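Local atomic coordinates of oxysterol-binding protein homolog 3 (Saccharomyces cerevisiae, PDB entry 4IC4), a protein that carries lipids in a hydrophobic pocket and transfers them between membranes through the cytosol, in a directional, phosphoinositide-coupled way that helps maintain intracellular sterol distribution. Residues F221-S226 with S231-D236; T96-F101 with F196-P201; M61-N66 with G333-A338; L323-R328 with L343-L348; E142-S145 with F151-F154. One frame throughout, in Å; residues are numbered along the deposited sequence.

Interaction 1 of 5, residues F221-S226 with S231-D236; sequences FEVHSS and SHILFD
Phe221 and Ile233 sit opposite each other as a hydrogen-bonded pair of an antiparallel beta hairpin, strands 214-225 and 230-235 of the lipid-transfer barrel. From CB outward, the isoleucine meets Phe221 atom by atom. Its CB lies 3.6 Å from Phe221 CE2, and the branch CG2 touches that same ring carbon. CG1, anti to the carbonyl carbon (chi1 -60°), passes CE2 and CZ. At the tip, CD1 lies over one face, 4.2 Å from the Phe221 ring centroid, a CH-pi contact; it also packs loosely on Val223 CG2. The aromatic neighbour is Phe235, whose CE2 comes to the edge of the Phe221 ring, 3.9 Å from CD2. Val223, paired with Ser231, shares this face, which helix 94-104 covers.

The backbone supplies two reciprocal pairs of hydrogen bonds. Ile233 N reaches Phe221 O at 2.9 Å, and Ser231 N reaches Val223 O at the same length. On the other face, Glu222 OE2 comes in the plane of the His232 ring to its edge, 3.1 Å from CD2, with carboxylate and ring planes perpendicular. The face of Phe221, Val223 and Ile233 is thus largely apolar and packs on the helix, with the hydroxyl of Ser231 satisfied by Ser99 OG.

Interaction 2 of 5, residues T96-F101 with F196-P201; sequences TFVSAF and FEWTQP
Val98, on helix 94-104, meets the aromatic side chains of strand 195-199 with both of its methyls. The CH-pi contact comes first: CG2 stands directly over the middle of the Phe196 ring, 3.9 Å from the centroid and only 3° off the ring normal. Plain apolar packing follows. The other branch, CG1, anti to the backbone N (chi1 174°), reaches Trp198 CZ3 at 3.7 Å and also rests on Phe196 CB at 4.0 Å. One valine therefore fills the notch between two aromatic residues that point to the same side of the strand. The aromatic pair is Phe101 and Trp198, whose side chains cross at about a right angle; Phe101 CD2 approaches Trp198 CZ2 to 3.8 Å, the two rings meeting at their edges.

With alanine in place of Phe196, the CG2 methyl of Val98 is likely to lose the ring it stands on, opening a gap between helix and strand. Val223 on the adjoining strand 214-225 touches both Val98 and Trp198 and extends the same apolar layer. With only carbon meeting carbon in these side-chain contacts, the helix is held against this part of the barrel wall by shape and by burial of apolar surface.

Interaction 3 of 5, residues M61-N66 with G333-A338; sequences MPVTSN and GNVDKA
Val63 points at the start of helix 335-354 with its two methyls spread over successive parts of the first turn. CG2, set anti to the backbone N, heads for the Ala338 methyl and stops 3.9 Å from CB. CG1 turns the other way, with chi1 at 71° placing it between the backbone N and the carbonyl carbon; it lies 4.2 Å from Val335 CG1 and 4.1 Å from the Val335 carbonyl O. Ala338, one turn further along than Val335, points its methyl toward the valine. Beside this pair, Thr64 crosses Val335 at about a right angle, and its CG2 meets Val335 CG1 at 4.1 Å.

The valine and threonine belong to a short 3-10 turn, residues 63-65, in which Ser65 N bonds to Pro62 O at 3.0 Å. The helix opposite begins just after a Schellman motif: Gly333, with positive phi, closes helix 325-331, so the chain reverses sharply into the new helix. Met61, immediately before the turn, belongs to the phosphatidylinositol 4-phosphate binding site, so this packing holds a site-bearing loop against the helix that carries other binding residues further on.

Polar bonds reinforce the junction from just beyond the carbon contacts: Val63 N donates to Glu339 OE2, and Lys342 NZ reaches both Met61 O and Asn66 OD1. Tyr330 of the preceding helix lies against both Val63 and Ala338.

Interaction 4 of 5, residues L323-R328 with L343-L348; sequences LRPDIR and LKLEQL
The N-terminal turn of helix 325-331, with Arg324 at its N-cap position, faces the middle of helix 335-354; the nearest CA atoms, of Asp326 and Leu345, are 8.2 Å apart, so the contact is made by side chains and one water. Leu345 carries most of it. Its CD1 meets Pro325 CG tip to tip at 4.0 Å. Its CD2 lies 3.5 Å from Arg324 NE and packs obliquely on the guanidinium group, with Asp326 OD1 and OD2 also close by.

What CD2 rests on is a salt bridge. Arg324 grips Asp326 side-on with two nitrogens: NE to OD1 at 3.1 Å, and NH2 to OD2 at 2.7 Å. Both oxygens use their syn lone pairs and lie in the guanidinium plane. The bend of the arginine chain at chi3 (57°) turns the group back over its own helix start to make this possible. OD1 also accepts the backbone N of Ile327 at 2.8 Å, from above the carboxylate plane, which, with the two arginine bonds, probably limits the rotation of the carboxylate. Across the gap, one water accepts from Arg324 NH2 at 2.9 Å and contacts Glu346 OE1 at 3.1 Å, linking the ion pair to a residue of the phosphatidylinositol 4-phosphate site.

The guanidinium has further partners beyond the helices, a salt bridge from NH1 to Glu126 and a hydrogen bond to Asn121 O. Trp397 packs on Arg324, Pro325 and Leu345, while Phe120 of strand 118-120 touches Arg324, Asp326 and Ile327.

Interaction 5 of 5, residues E142-S145 with F151-F154; sequences EKVS and FAFF
Glu142 and Ala152 form a hydrogen-bonded antiparallel pair, the axes of the two short strand segments approaching to 4.8 Å with directions 137° apart. This is the beta hairpin of strands 137-145 and 150-157, and a classic beta bulge follows at once, where Val144 and Ser145 both face Val150. The pair is joined by two backbone bonds, Glu142 N to Ala152 O at 3.0 Å and Ala152 N to Glu142 O at 3.0 Å, the second nearly straight.

On one face, Lys143 lies opposite Phe151. The lysine chain is fully extended, with CG anti to the backbone N (chi1 -180°), and crosses the phenyl obliquely: CG comes to 3.6 Å from CE1, CD follows at 3.7 Å, and CB lies near CD1. The ammonium end runs on to Pro122 O, beside His146 of the phosphatidylinositol 4-phosphate site. Replacing Lys143 by alanine removes the methylenes beyond CB, which is likely to uncover Phe151 CE1 and leave Pro122 O without its ammonium donor.

The other face carries Ala152 and Glu142, whose carboxylate turns away to accept from the backbone nitrogens of Lys362 and Tyr363. Val144 reaches Ala152 from the bulge, both touching Phe364, and its CG1 stands 4.0 Å from Ala152 CB.

Interactions 1, 2, 4 and 5 are buried, while interaction 3 is only partly so. Interactions 1 and 2 share one region: strands 214-225 and 195-199 are neighbours, and the hydroxyls of Ser231 and Ser99 join hairpin to helix. Interaction 5 is a second hairpin of the barrel, about 25 Å centre to centre from interaction 1. Both hairpins combine backbone bonds with side-chain packing, whereas interactions 2 and 3 rely on apolar contact across their segments. Interactions 3 and 4 use helix 335-354, touch through Ala338 CB and Asp326 O, and lie across the chain's centre from interactions 1 and 2; interaction 4 packs a leucine on an ion pair formed within one segment and adds a water link across.

Interaction 1 of 5, residues F221-S226 with S231-D236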
# COMPACT_ATOMS: atom_id res chain seq x y z
N PHE A 221 -2.73 16.33 7.32
CA PHE A 221 -2.94 16.23 5.89
C PHE A 221 -4.41 16.50 5.60
O PHE A 221 -5.25 16.40 6.50
CB PHE A 221 -2.50 14.86 5.34
CG PHE A 221 -3.52 13.76 5.49
CD1 PHE A 221 -4.32 13.39 4.41
CD2 PHE A 221 -3.64 13.07 6.69
CE1 PHE A 221 -5.22 12.33 4.52
CE2 PHE A 221 -4.55 12.01 6.81
CZ PHE A 221 -5.34 11.64 5.73
N GLU A 222 -4.72 16.88 4.37
CA GLU A 222 -6.10 17.19 4.02
C GLU A 222 -6.62 16.42 2.82
O GLU A 222 -5.87 16.02 1.93
CB GLU A 222 -6.24 18.70 3.74
CG GLU A 222 -5.71 19.60 4.85
CD GLU A 222 -6.12 21.05 4.67
OE1 GLU A 222 -5.93 21.59 3.57
OE2 GLU A 222 -6.62 21.65 5.65
N VAL A 223 -7.93 16.22 2.81
CA VAL A 223 -8.61 15.55 1.71
C VAL A 223 -9.46 16.65 1.09
O VAL A 223 -10.16 17.36 1.80
CB VAL A 223 -9.53 14.42 2.21
CG1 VAL A 223 -10.32 13.85 1.05
CG2 VAL A 223 -8.69 13.34 2.87
N HIS A 224 -9.39 16.78 -0.23
CA HIS A 224 -10.14 17.82 -0.92
C HIS A 224 -11.11 17.27 -1.94
O HIS A 224 -10.79 16.35 -2.70
CB HIS A 224 -9.18 18.80 -1.59
CG HIS A 224 -8.35 19.59 -0.63
ND1 HIS A 224 -8.87 20.60 0.14
CD2 HIS A 224 -7.04 19.49 -0.30
CE1 HIS A 224 -7.92 21.10 0.91
NE2 HIS A 224 -6.80 20.44 0.66
N SER A 225 -12.32 17.84 -1.96
CA SER A 225 -13.35 17.43 -2.89
C SER A 225 -13.49 18.45 -4.00
O SER A 225 -13.29 19.65 -3.78
CB SER A 225 -14.69 17.30 -2.17
OG SER A 225 -15.76 17.28 -3.11
N SER A 226 -13.83 17.99 -5.20
CA SER A 226 -14.01 18.88 -6.33
C SER A 226 -15.19 19.82 -6.09
O SER A 226 -15.37 20.80 -6.82
CB SER A 226 -14.23 18.08 -7.62
OG SER A 226 -15.33 17.19 -7.49
N SER A 231 -11.29 18.31 4.31
CA SER A 231 -11.20 17.59 5.57
C SER A 231 -9.77 17.76 6.07
O SER A 231 -8.81 17.55 5.32
CB SER A 231 -11.51 16.11 5.37
OG SER A 231 -11.47 15.41 6.60
N HIS A 232 -9.63 18.15 7.33
CA HIS A 232 -8.33 18.37 7.93
C HIS A 232 -8.08 17.34 9.02
O HIS A 232 -8.76 17.32 10.04
CB HIS A 232 -8.27 19.79 8.50
CG HIS A 232 -6.93 20.17 9.06
ND1 HIS A 232 -6.54 19.84 10.34
CD2 HIS A 232 -5.90 20.85 8.51
CE1 HIS A 232 -5.32 20.30 10.56
NE2 HIS A 232 -4.91 20.92 9.46
N ILE A 233 -7.10 16.46 8.79
CA ILE A 233 -6.77 15.41 9.74
C ILE A 233 -5.50 15.77 10.50
O ILE A 233 -4.45 15.97 9.89
CB ILE A 233 -6.55 14.05 9.04
CG1 ILE A 233 -7.81 13.62 8.29
CG2 ILE A 233 -6.18 12.99 10.06
CD1 ILE A 233 -8.02 14.33 6.97
N LEU A 234 -5.59 15.84 11.82
CA LEU A 234 -4.44 16.16 12.65
C LEU A 234 -4.15 15.02 13.62
O LEU A 234 -5.03 14.59 14.36
CB LEU A 234 -4.67 17.46 13.42
CG LEU A 234 -5.88 17.56 14.34
CD1 LEU A 234 -5.75 18.79 15.22
CD2 LEU A 234 -7.16 17.63 13.52
N PHE A 235 -2.91 14.54 13.61
CA PHE A 235 -2.51 13.45 14.49
C PHE A 235 -1.95 13.98 15.80
O PHE A 235 -1.28 15.01 15.82
CB PHE A 235 -1.48 12.58 13.78
CG PHE A 235 -1.99 11.93 12.53
CD1 PHE A 235 -2.83 10.83 12.60
CD2 PHE A 235 -1.68 12.46 11.28
CE1 PHE A 235 -3.36 10.25 11.45
CE2 PHE A 235 -2.20 11.89 10.12
CZ PHE A 235 -3.04 10.79 10.21
N ASP A 236 -2.24 13.28 16.89
CA ASP A 236 -1.76 13.68 18.21
C ASP A 236 -0.24 13.73 18.24
O ASP A 236 0.42 12.89 17.62
CB ASP A 236 -2.24 12.71 19.29
CG ASP A 236 -3.73 12.78 19.52
OD1 ASP A 236 -4.40 13.65 18.93
OD2 ASP A 236 -4.24 11.95 20.30

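Interaction 2 of 5, residues T96-F101 with F196-P201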
# COMPACT_ATOMS: atom_id res chain seq x y z
N THR A 96 -16.70 12.45 4.73
CA THR A 96 -16.49 11.88 6.05
C THR A 96 -15.96 10.46 5.89
O THR A 96 -15.02 10.05 6.57
CB THR A 96 -17.80 11.81 6.88
OG1 THR A 96 -18.79 11.08 6.16
CG2 THR A 96 -18.32 13.21 7.17
N PHE A 97 -16.55 9.71 4.96
CA PHE A 97 -16.13 8.34 4.73
C PHE A 97 -14.85 8.26 3.90
O PHE A 97 -14.04 7.34 4.07
CB PHE A 97 -17.27 7.55 4.08
CG PHE A 97 -18.49 7.46 4.96
CD1 PHE A 97 -19.45 8.46 4.93
CD2 PHE A 97 -18.61 6.44 5.89
CE1 PHE A 97 -20.53 8.44 5.82
CE2 PHE A 97 -19.68 6.41 6.79
CZ PHE A 97 -20.63 7.42 6.75
N VAL A 98 -14.66 9.22 3.00
CA VAL A 98 -13.44 9.23 2.21
C VAL A 98 -12.28 9.52 3.17
O VAL A 98 -11.20 8.95 3.03
CB VAL A 98 -13.49 10.32 1.11
CG1 VAL A 98 -12.14 10.42 0.40
CG2 VAL A 98 -14.57 9.98 0.10
N SER A 99 -12.52 10.38 4.15
CA SER A 99 -11.49 10.70 5.14
C SER A 99 -11.15 9.45 5.95
O SER A 99 -9.98 9.17 6.21
CB SER A 99 -11.97 11.81 6.07
OG SER A 99 -12.16 13.02 5.36
N ALA A 100 -12.17 8.70 6.35
CA ALA A 100 -11.94 7.47 7.11
C ALA A 100 -11.09 6.53 6.26
O ALA A 100 -10.15 5.90 6.75
CB ALA A 100 -13.28 6.81 7.45
N PHE A 101 -11.43 6.43 4.98
CA PHE A 101 -10.69 5.57 4.07
C PHE A 101 -9.23 6.01 3.98
O PHE A 101 -8.32 5.18 4.04
CB PHE A 101 -11.31 5.59 2.67
CG PHE A 101 -10.54 4.80 1.65
CD1 PHE A 101 -10.63 3.41 1.63
CD2 PHE A 101 -9.71 5.44 0.74
CE1 PHE A 101 -9.88 2.67 0.71
CE2 PHE A 101 -8.96 4.70 -0.18
CZ PHE A 101 -9.05 3.31 -0.20
N PHE A 196 -12.06 13.35 -5.32
CA PHE A 196 -11.43 13.56 -4.02
C PHE A 196 -9.94 13.32 -4.23
O PHE A 196 -9.55 12.42 -4.97
CB PHE A 196 -11.96 12.57 -2.99
CG PHE A 196 -13.43 12.73 -2.71
CD1 PHE A 196 -13.87 13.55 -1.67
CD2 PHE A 196 -14.36 12.06 -3.48
CE1 PHE A 196 -15.23 13.71 -1.42
CE2 PHE A 196 -15.73 12.21 -3.24
CZ PHE A 196 -16.16 13.03 -2.21
N GLU A 197 -9.11 14.13 -3.59
CA GLU A 197 -7.67 14.00 -3.72
C GLU A 197 -6.98 14.19 -2.38
O GLU A 197 -7.46 14.93 -1.52
CB GLU A 197 -7.12 15.02 -4.71
CG GLU A 197 -7.59 14.84 -6.14
CD GLU A 197 -7.16 15.98 -7.04
OE1 GLU A 197 -5.96 16.31 -7.07
OE2 GLU A 197 -8.04 16.56 -7.72
N TRP A 198 -5.86 13.49 -2.20
CA TRP A 198 -5.08 13.62 -0.99
C TRP A 198 -3.74 12.92 -1.15
O TRP A 198 -3.57 12.06 -2.02
CB TRP A 198 -5.84 13.04 0.22
CG TRP A 198 -5.94 11.54 0.29
CD1 TRP A 198 -5.07 10.69 0.91
CD2 TRP A 198 -6.99 10.73 -0.25
NE1 TRP A 198 -5.52 9.39 0.80
CE2 TRP A 198 -6.69 9.38 0.09
CE3 TRP A 198 -8.15 11.00 -0.98
CZ2 TRP A 198 -7.52 8.32 -0.29
CZ3 TRP A 198 -8.97 9.93 -1.36
CH2 TRP A 198 -8.65 8.61 -1.01
N THR A 199 -2.78 13.35 -0.34
CA THR A 199 -1.45 12.75 -0.32
C THR A 199 -1.42 12.03 1.02
O THR A 199 -1.84 12.58 2.03
CB THR A 199 -0.34 13.83 -0.36
OG1 THR A 199 -0.34 14.46 -1.64
CG2 THR A 199 1.02 13.21 -0.10
N GLN A 200 -0.94 10.79 1.04
CA GLN A 200 -0.90 10.06 2.30
C GLN A 200 -0.04 10.79 3.32
O GLN A 200 0.98 11.38 2.98
CB GLN A 200 -0.39 8.63 2.07
CG GLN A 200 -1.47 7.73 1.47
CD GLN A 200 -1.09 6.27 1.43
OE1 GLN A 200 -1.95 5.41 1.20
NE2 GLN A 200 0.19 5.97 1.62
N PRO A 201 -0.45 10.75 4.59
CA PRO A 201 0.29 11.43 5.66
C PRO A 201 1.69 10.86 5.90
O PRO A 201 1.98 9.71 5.57
CB PRO A 201 -0.61 11.25 6.87
CG PRO A 201 -1.23 9.92 6.62
CD PRO A 201 -1.60 10.01 5.15

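Interaction 3 of 5, residues M61-N66 with G333-A338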
# COMPACT_ATOMS: atom_id res chain seq x y z
N MET A 61 19.96 -5.49 0.90
CA MET A 61 19.51 -6.01 2.18
C MET A 61 19.30 -7.51 2.13
O MET A 61 18.87 -8.05 1.11
CB MET A 61 18.20 -5.33 2.59
CG MET A 61 18.26 -3.82 2.65
SD MET A 61 19.12 -3.22 4.11
CE MET A 61 17.73 -2.91 5.20
N PRO A 62 19.59 -8.21 3.23
CA PRO A 62 19.39 -9.66 3.23
C PRO A 62 17.89 -9.91 3.15
O PRO A 62 17.10 -9.06 3.57
CB PRO A 62 19.99 -10.09 4.57
CG PRO A 62 19.72 -8.91 5.44
CD PRO A 62 20.07 -7.75 4.54
N VAL A 63 17.50 -11.05 2.61
CA VAL A 63 16.08 -11.37 2.48
C VAL A 63 15.38 -11.42 3.84
O VAL A 63 14.16 -11.28 3.92
CB VAL A 63 15.88 -12.71 1.74
CG1 VAL A 63 16.31 -13.87 2.63
CG2 VAL A 63 14.44 -12.86 1.30
N THR A 64 16.15 -11.60 4.90
CA THR A 64 15.58 -11.67 6.25
C THR A 64 15.07 -10.31 6.73
O THR A 64 14.35 -10.23 7.73
CB THR A 64 16.61 -12.21 7.25
OG1 THR A 64 17.83 -11.48 7.12
CG2 THR A 64 16.86 -13.70 7.00
N SER A 65 15.45 -9.25 6.02
CA SER A 65 15.01 -7.90 6.37
C SER A 65 13.63 -7.63 5.76
O SER A 65 13.03 -6.59 6.00
CB SER A 65 15.98 -6.85 5.83
OG SER A 65 17.27 -6.99 6.39
N ASN A 66 13.15 -8.58 4.96
CA ASN A 66 11.86 -8.44 4.29
C ASN A 66 10.72 -9.21 4.95
O ASN A 66 10.92 -10.06 5.81
CB ASN A 66 11.97 -8.94 2.85
CG ASN A 66 12.92 -8.12 2.00
OD1 ASN A 66 13.57 -8.65 1.10
ND2 ASN A 66 12.99 -6.83 2.27
N GLY A 333 9.24 -20.34 4.32
CA GLY A 333 10.33 -20.66 5.23
C GLY A 333 11.64 -21.18 4.66
O GLY A 333 12.53 -21.56 5.42
N ASN A 334 11.76 -21.21 3.34
CA ASN A 334 12.99 -21.68 2.71
C ASN A 334 13.87 -20.44 2.53
O ASN A 334 13.98 -19.89 1.44
CB ASN A 334 12.68 -22.31 1.35
CG ASN A 334 11.58 -23.36 1.44
OD1 ASN A 334 11.69 -24.34 2.18
ND2 ASN A 334 10.51 -23.15 0.68
N VAL A 335 14.50 -20.01 3.63
CA VAL A 335 15.34 -18.82 3.64
C VAL A 335 16.55 -18.82 2.70
O VAL A 335 16.74 -17.86 1.95
CB VAL A 335 15.84 -18.52 5.07
CG1 VAL A 335 16.70 -17.27 5.07
CG2 VAL A 335 14.65 -18.35 6.00
N ASP A 336 17.36 -19.86 2.76
CA ASP A 336 18.54 -19.94 1.90
C ASP A 336 18.17 -19.77 0.44
O ASP A 336 18.81 -19.01 -0.30
CB ASP A 336 19.26 -21.28 2.11
CG ASP A 336 20.01 -21.34 3.43
OD1 ASP A 336 19.39 -21.06 4.48
OD2 ASP A 336 21.21 -21.66 3.41
N LYS A 337 17.12 -20.47 0.01
CA LYS A 337 16.68 -20.38 -1.37
C LYS A 337 16.15 -18.99 -1.68
O LYS A 337 16.39 -18.46 -2.77
CB LYS A 337 15.60 -21.43 -1.66
CG LYS A 337 16.18 -22.80 -1.99
CD LYS A 337 17.01 -22.74 -3.26
CE LYS A 337 17.81 -24.02 -3.47
NZ LYS A 337 16.94 -25.23 -3.59
N ALA A 338 15.45 -18.39 -0.73
CA ALA A 338 14.91 -17.05 -0.93
C ALA A 338 16.04 -16.06 -1.16
O ALA A 338 15.95 -15.19 -2.03
CB ALA A 338 14.08 -16.63 0.28

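Interaction 4 of 5, residues L323-R328 with L343-L348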
# COMPACT_ATOMS: atom_id res chain seq x y z
N LEU A 323 4.02 -14.66 -8.43
CA LEU A 323 4.87 -15.62 -9.13
C LEU A 323 6.35 -15.46 -8.82
O LEU A 323 7.18 -16.21 -9.34
CB LEU A 323 4.62 -15.51 -10.65
CG LEU A 323 3.16 -15.74 -11.06
CD1 LEU A 323 3.03 -15.64 -12.58
CD2 LEU A 323 2.68 -17.10 -10.57
N ARG A 324 6.69 -14.50 -7.96
CA ARG A 324 8.10 -14.31 -7.60
C ARG A 324 8.59 -15.46 -6.73
O ARG A 324 8.02 -15.76 -5.68
CB ARG A 324 8.31 -12.97 -6.89
CG ARG A 324 8.40 -11.83 -7.87
CD ARG A 324 8.85 -10.53 -7.24
NE ARG A 324 10.14 -10.62 -6.56
CZ ARG A 324 10.86 -9.55 -6.23
NH1 ARG A 324 10.42 -8.34 -6.54
NH2 ARG A 324 12.00 -9.68 -5.57
N PRO A 325 9.68 -16.10 -7.15
CA PRO A 325 10.25 -17.23 -6.41
C PRO A 325 10.90 -16.90 -5.07
O PRO A 325 10.85 -17.71 -4.14
CB PRO A 325 11.24 -17.84 -7.40
CG PRO A 325 11.70 -16.67 -8.17
CD PRO A 325 10.42 -15.89 -8.41
N ASP A 326 11.50 -15.72 -4.97
CA ASP A 326 12.14 -15.35 -3.72
C ASP A 326 11.09 -15.07 -2.65
O ASP A 326 11.21 -15.52 -1.51
CB ASP A 326 13.09 -14.16 -3.91
CG ASP A 326 12.45 -12.98 -4.63
OD1 ASP A 326 11.35 -13.10 -5.21
OD2 ASP A 326 13.10 -11.91 -4.63
N ILE A 327 10.04 -14.34 -3.03
CA ILE A 327 8.98 -14.04 -2.07
C ILE A 327 8.29 -15.33 -1.64
O ILE A 327 8.00 -15.52 -0.46
CB ILE A 327 7.93 -13.08 -2.68
CG1 ILE A 327 8.59 -11.76 -3.08
CG2 ILE A 327 6.80 -12.85 -1.67
CD1 ILE A 327 7.61 -10.69 -3.58
N ARG A 328 8.04 -16.23 -2.60
CA ARG A 328 7.37 -17.49 -2.30
C ARG A 328 8.20 -18.39 -1.39
O ARG A 328 7.69 -18.93 -0.41
CB ARG A 328 7.02 -18.24 -3.59
CG ARG A 328 6.21 -19.51 -3.36
CD ARG A 328 4.84 -19.18 -2.79
NE ARG A 328 4.08 -18.33 -3.70
CZ ARG A 328 2.96 -17.69 -3.38
NH1 ARG A 328 2.45 -17.79 -2.16
NH2 ARG A 328 2.34 -16.94 -4.28
N LEU A 343 18.90 -12.45 -4.91
CA LEU A 343 20.11 -12.01 -5.59
C LEU A 343 20.02 -12.26 -7.09
O LEU A 343 20.45 -11.43 -7.90
CB LEU A 343 21.33 -12.74 -5.02
CG LEU A 343 21.63 -12.45 -3.54
CD1 LEU A 343 22.76 -13.33 -3.06
CD2 LEU A 343 21.98 -10.98 -3.37
N LYS A 344 19.46 -13.41 -7.47
CA LYS A 344 19.32 -13.76 -8.88
C LYS A 344 18.41 -12.79 -9.63
O LYS A 344 18.76 -12.32 -10.71
CB LYS A 344 18.79 -15.18 -9.01
CG LYS A 344 18.44 -15.59 -10.44
CD LYS A 344 19.63 -15.46 -11.39
CE LYS A 344 20.72 -16.47 -11.07
NZ LYS A 344 21.85 -16.36 -12.03
N LEU A 345 17.25 -12.49 -9.06
CA LEU A 345 16.32 -11.57 -9.72
C LEU A 345 16.95 -10.18 -9.88
O LEU A 345 16.79 -9.54 -10.92
CB LEU A 345 15.02 -11.46 -8.93
CG LEU A 345 13.87 -12.38 -9.34
CD1 LEU A 345 14.27 -13.84 -9.18
CD2 LEU A 345 12.65 -12.06 -8.48
N GLU A 346 17.65 -9.72 -8.85
CA GLU A 346 18.29 -8.41 -8.91
C GLU A 346 19.37 -8.39 -9.98
O GLU A 346 19.50 -7.42 -10.73
CB GLU A 346 18.90 -8.06 -7.55
CG GLU A 346 18.23 -6.89 -6.85
CD GLU A 346 16.76 -7.13 -6.56
OE1 GLU A 346 16.45 -8.11 -5.85
OE2 GLU A 346 15.92 -6.35 -7.05
N GLN A 347 20.13 -9.48 -10.06
CA GLN A 347 21.21 -9.61 -11.02
C GLN A 347 20.67 -9.64 -12.46
O GLN A 347 21.23 -9.00 -13.35
CB GLN A 347 22.00 -10.89 -10.72
CG GLN A 347 23.44 -10.88 -11.20
CD GLN A 347 23.55 -10.93 -12.70
OE1 GLN A 347 23.07 -11.87 -13.34
NE2 GLN A 347 24.20 -9.93 -13.27
N LEU A 348 19.59 -10.38 -12.69
CA LEU A 348 19.02 -10.45 -14.03
C LEU A 348 18.54 -9.07 -14.48
O LEU A 348 18.72 -8.68 -15.63
CB LEU A 348 17.85 -11.43 -14.07
CG LEU A 348 18.20 -12.91 -13.87
CD1 LEU A 348 16.92 -13.73 -13.91
CD2 LEU A 348 19.17 -13.38 -14.95
O HOH W 1 13.61 -7.39 -4.77

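Interaction 5 of 5, residues E142-S145 with F151-F154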
# COMPACT_ATOMS: atom_id res chain seq x y z
N GLU A 142 1.57 -1.72 -11.34
CA GLU A 142 2.79 -2.04 -12.07
C GLU A 142 3.91 -1.10 -11.65
O GLU A 142 3.67 0.07 -11.37
CB GLU A 142 2.52 -1.91 -13.58
CG GLU A 142 3.69 -2.20 -14.49
CD GLU A 142 3.30 -2.29 -15.97
OE1 GLU A 142 2.37 -1.58 -16.40
OE2 GLU A 142 3.94 -3.07 -16.71
N LYS A 143 5.13 -1.62 -11.57
CA LYS A 143 6.26 -0.75 -11.26
C LYS A 143 6.63 -0.17 -12.62
O LYS A 143 7.07 -0.90 -13.51
CB LYS A 143 7.44 -1.53 -10.69
CG LYS A 143 8.62 -0.63 -10.35
CD LYS A 143 9.73 -1.39 -9.67
CE LYS A 143 10.89 -0.46 -9.34
NZ LYS A 143 11.97 -1.19 -8.62
N VAL A 144 6.44 1.14 -12.78
CA VAL A 144 6.70 1.79 -14.07
C VAL A 144 8.05 2.48 -14.23
O VAL A 144 8.42 2.87 -15.34
CB VAL A 144 5.57 2.81 -14.39
CG1 VAL A 144 4.23 2.08 -14.46
CG2 VAL A 144 5.52 3.90 -13.32
N SER A 145 8.78 2.62 -13.13
CA SER A 145 10.12 3.22 -13.15
C SER A 145 10.96 2.60 -12.04
O SER A 145 10.43 2.29 -10.97
CB SER A 145 10.03 4.73 -12.94
OG SER A 145 11.32 5.30 -12.90
N PHE A 151 5.45 3.53 -8.77
CA PHE A 151 4.44 2.49 -8.86
C PHE A 151 3.10 3.11 -9.26
O PHE A 151 2.69 4.14 -8.71
CB PHE A 151 4.32 1.78 -7.51
CG PHE A 151 5.63 1.30 -6.96
CD1 PHE A 151 6.24 0.17 -7.48
CD2 PHE A 151 6.26 2.00 -5.93
CE1 PHE A 151 7.48 -0.27 -6.99
CE2 PHE A 151 7.50 1.57 -5.43
CZ PHE A 151 8.11 0.43 -5.97
N ALA A 152 2.42 2.48 -10.21
CA ALA A 152 1.13 2.97 -10.68
C ALA A 152 0.03 2.01 -10.28
O ALA A 152 0.19 0.79 -10.38
CB ALA A 152 1.16 3.14 -12.20
N PHE A 153 -1.09 2.57 -9.83
CA PHE A 153 -2.24 1.79 -9.38
C PHE A 153 -3.54 2.30 -9.98
O PHE A 153 -3.73 3.50 -10.13
CB PHE A 153 -2.39 1.86 -7.86
CG PHE A 153 -1.27 1.23 -7.09
CD1 PHE A 153 -1.41 -0.05 -6.55
CD2 PHE A 153 -0.06 1.90 -6.93
CE1 PHE A 153 -0.35 -0.64 -5.86
CE2 PHE A 153 0.99 1.31 -6.25
CZ PHE A 153 0.85 0.04 -5.71
N PHE A 154 -4.43 1.37 -10.31
CA PHE A 154 -5.75 1.71 -10.82
C PHE A 154 -6.74 0.72 -10.23
O PHE A 154 -6.68 -0.47 -10.53
CB PHE A 154 -5.80 1.64 -12.35
CG PHE A 154 -7.12 2.05 -12.94
CD1 PHE A 154 -7.72 3.25 -12.54
CD2 PHE A 154 -7.76 1.26 -13.88
CE1 PHE A 154 -8.94 3.65 -13.09
CE2 PHE A 154 -8.98 1.66 -14.44
CZ PHE A 154 -9.57 2.86 -14.05